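Local atomic coordinates of flavodoxin (PDB entry 5LJL), a protein that binds FMN and probably serves as a low-potential electron donor to a number of redox enzymes. Residues V8-T13 / D37-V42. Numbering follows the deposited sequence.
With PO4 (phosphate ion), chain B.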
# COMPACT_ATOMS: atom_id res chain seq x y z
N VAL A 8 1.56 -4.59 2.66
CA VAL A 8 1.09 -5.79 1.94
C VAL A 8 1.10 -5.46 0.48
O VAL A 8 0.50 -4.44 0.08
CB VAL A 8 -0.28 -6.24 2.45
CG1 VAL A 8 -0.74 -7.49 1.70
CG2 VAL A 8 -0.22 -6.46 3.95
N PHE A 9 1.72 -6.31 -0.33
CA PHE A 9 1.86 -6.04 -1.75
C PHE A 9 1.33 -7.18 -2.64
O PHE A 9 1.23 -8.35 -2.21
CB PHE A 9 3.30 -5.69 -2.17
CG PHE A 9 4.27 -6.83 -2.12
CD1 PHE A 9 4.37 -7.70 -3.20
CD2 PHE A 9 5.06 -7.03 -0.99
CE1 PHE A 9 5.29 -8.76 -3.14
CE2 PHE A 9 5.96 -8.08 -0.92
CZ PHE A 9 6.05 -8.94 -2.00
N ALA A 10 0.96 -6.81 -3.85
CA ALA A 10 0.73 -7.75 -4.94
C ALA A 10 1.60 -7.24 -6.11
O ALA A 10 1.61 -6.03 -6.39
CB ALA A 10 -0.73 -7.77 -5.32
N SER A 11 2.21 -8.15 -6.85
CA SER A 11 3.13 -7.78 -7.91
C SER A 11 3.22 -8.91 -8.92
O SER A 11 3.47 -10.05 -8.52
CB SER A 11 4.52 -7.48 -7.33
OG SER A 11 5.39 -6.95 -8.35
N MET A 12 2.98 -8.61 -10.18
CA MET A 12 3.10 -9.62 -11.28
C MET A 12 4.47 -9.55 -11.95
O MET A 12 5.12 -10.61 -12.13
CB MET A 12 1.95 -9.43 -12.34
CG MET A 12 1.74 -10.61 -13.28
SD MET A 12 0.23 -10.24 -14.22
CE MET A 12 -0.89 -11.21 -13.18
N THR A 13 4.89 -8.35 -12.36
CA THR A 13 6.14 -8.15 -13.09
C THR A 13 7.19 -7.33 -12.27
O THR A 13 8.17 -6.83 -12.81
CB THR A 13 5.95 -7.57 -14.54
OG1 THR A 13 5.15 -6.38 -14.50
CG2 THR A 13 5.27 -8.54 -15.43
N ASP A 37 5.07 -8.02 3.16
CA ASP A 37 4.60 -9.37 2.80
C ASP A 37 3.74 -9.34 1.56
O ASP A 37 2.96 -8.42 1.36
CB ASP A 37 3.77 -9.92 3.93
CG ASP A 37 4.56 -10.15 5.19
OD1 ASP A 37 5.27 -11.18 5.28
OD2 ASP A 37 4.52 -9.31 6.08
N GLU A 38 3.87 -10.38 0.72
CA GLU A 38 2.94 -10.57 -0.39
C GLU A 38 1.61 -10.93 0.16
O GLU A 38 1.54 -11.58 1.24
CB GLU A 38 3.46 -11.63 -1.35
CG GLU A 38 2.77 -11.55 -2.69
CD GLU A 38 3.05 -12.75 -3.57
OE1 GLU A 38 3.83 -13.66 -3.15
OE2 GLU A 38 2.46 -12.78 -4.69
N CYS A 39 0.56 -10.43 -0.49
CA CYS A 39 -0.79 -10.61 -0.02
C CYS A 39 -1.23 -12.06 0.17
O CYS A 39 -2.06 -12.28 1.04
CB CYS A 39 -1.77 -9.86 -0.92
SG CYS A 39 -1.93 -10.48 -2.60
N THR A 40 -0.64 -13.00 -0.58
CA THR A 40 -0.95 -14.44 -0.39
C THR A 40 -0.36 -15.00 0.90
O THR A 40 -0.58 -16.16 1.18
CB THR A 40 -0.40 -15.41 -1.47
OG1 THR A 40 0.21 -14.68 -2.53
CG2 THR A 40 -1.50 -16.30 -2.01
N THR A 41 0.44 -14.25 1.65
CA THR A 41 1.14 -14.83 2.79
C THR A 41 0.72 -14.23 4.14
O THR A 41 1.34 -14.54 5.16
CB THR A 41 2.67 -14.73 2.63
OG1 THR A 41 3.09 -13.33 2.70
CG2 THR A 41 3.16 -15.39 1.32
N VAL A 42 -0.25 -13.30 4.12
CA VAL A 42 -0.71 -12.70 5.37
C VAL A 42 -2.24 -12.64 5.38
O VAL A 42 -2.88 -12.93 4.36
CB VAL A 42 -0.14 -11.26 5.54
CG1 VAL A 42 1.35 -11.30 5.70
CG2 VAL A 42 -0.53 -10.40 4.35
P PO4 B . 3.78 -5.05 -11.31
O1 PO4 B . 4.10 -5.25 -9.88
O2 PO4 B . 5.03 -5.06 -12.17
O3 PO4 B . 3.07 -3.76 -11.50
O4 PO4 B . 2.92 -6.12 -11.78
O HOH W 1 1.23 -10.77 -6.17
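Phe9 lays its ring across the backbone of Glu38, whose CA stands 3.9 Å from the ring centroid and 10° off the normal, a CH-pi contact over the face. With CG between the backbone N and the carbonyl carbon (chi1 71°), the flat phenyl leans onto the neighbouring strand, covering Glu38 CA and meeting its CB and CG. Phe9 uses both its peptide polar groups: its N donates to Asp37 O at 3.0 Å, and its O accepts from Cys39 N at 2.8 Å. Both bonds flank Glu38 and set Phe9 opposite it in parallel register; Asp37, bonded also to Ile7, pairs with Val8. On the other face of the sheet, Val8 CG1 rests 3.7 Å from Cys39 CB and meets Val42 CG2 tip to tip at 3.9 Å; branched valines put methyl groups into contact without a polar atom to satisfy.

Strands 4-9 and 33-38, with helix 15-29 between them, form the first beta-alpha-beta unit of the flavodoxin fold, and 33-38 is an outermost strand of the five-stranded parallel sheet. The chain turns away after Glu38, whose O accepts from both Thr41 N and Thr41 OG1, the hydroxyl adding a second grip on the turn that returns Val42 to Val8. The extended Glu38 side chain carries its carboxylate past the ring, and a water that accepts from Ser11 N also lies 2.8 Å from Glu38 OE2.

Farther along the chain, Ser11 OG, Met12 N, Thr13 N and Thr13 OG1 bind a phosphate ion, probably from the crystallisation liquor, Ser11 OG reaching O1 at 2.6 Å. Small hydroxyl residues and backbone N-H groups suit an anion; Asn15 N and Thr16 N also bond to it, where the FMN phosphate probably binds, as in other flavodoxins.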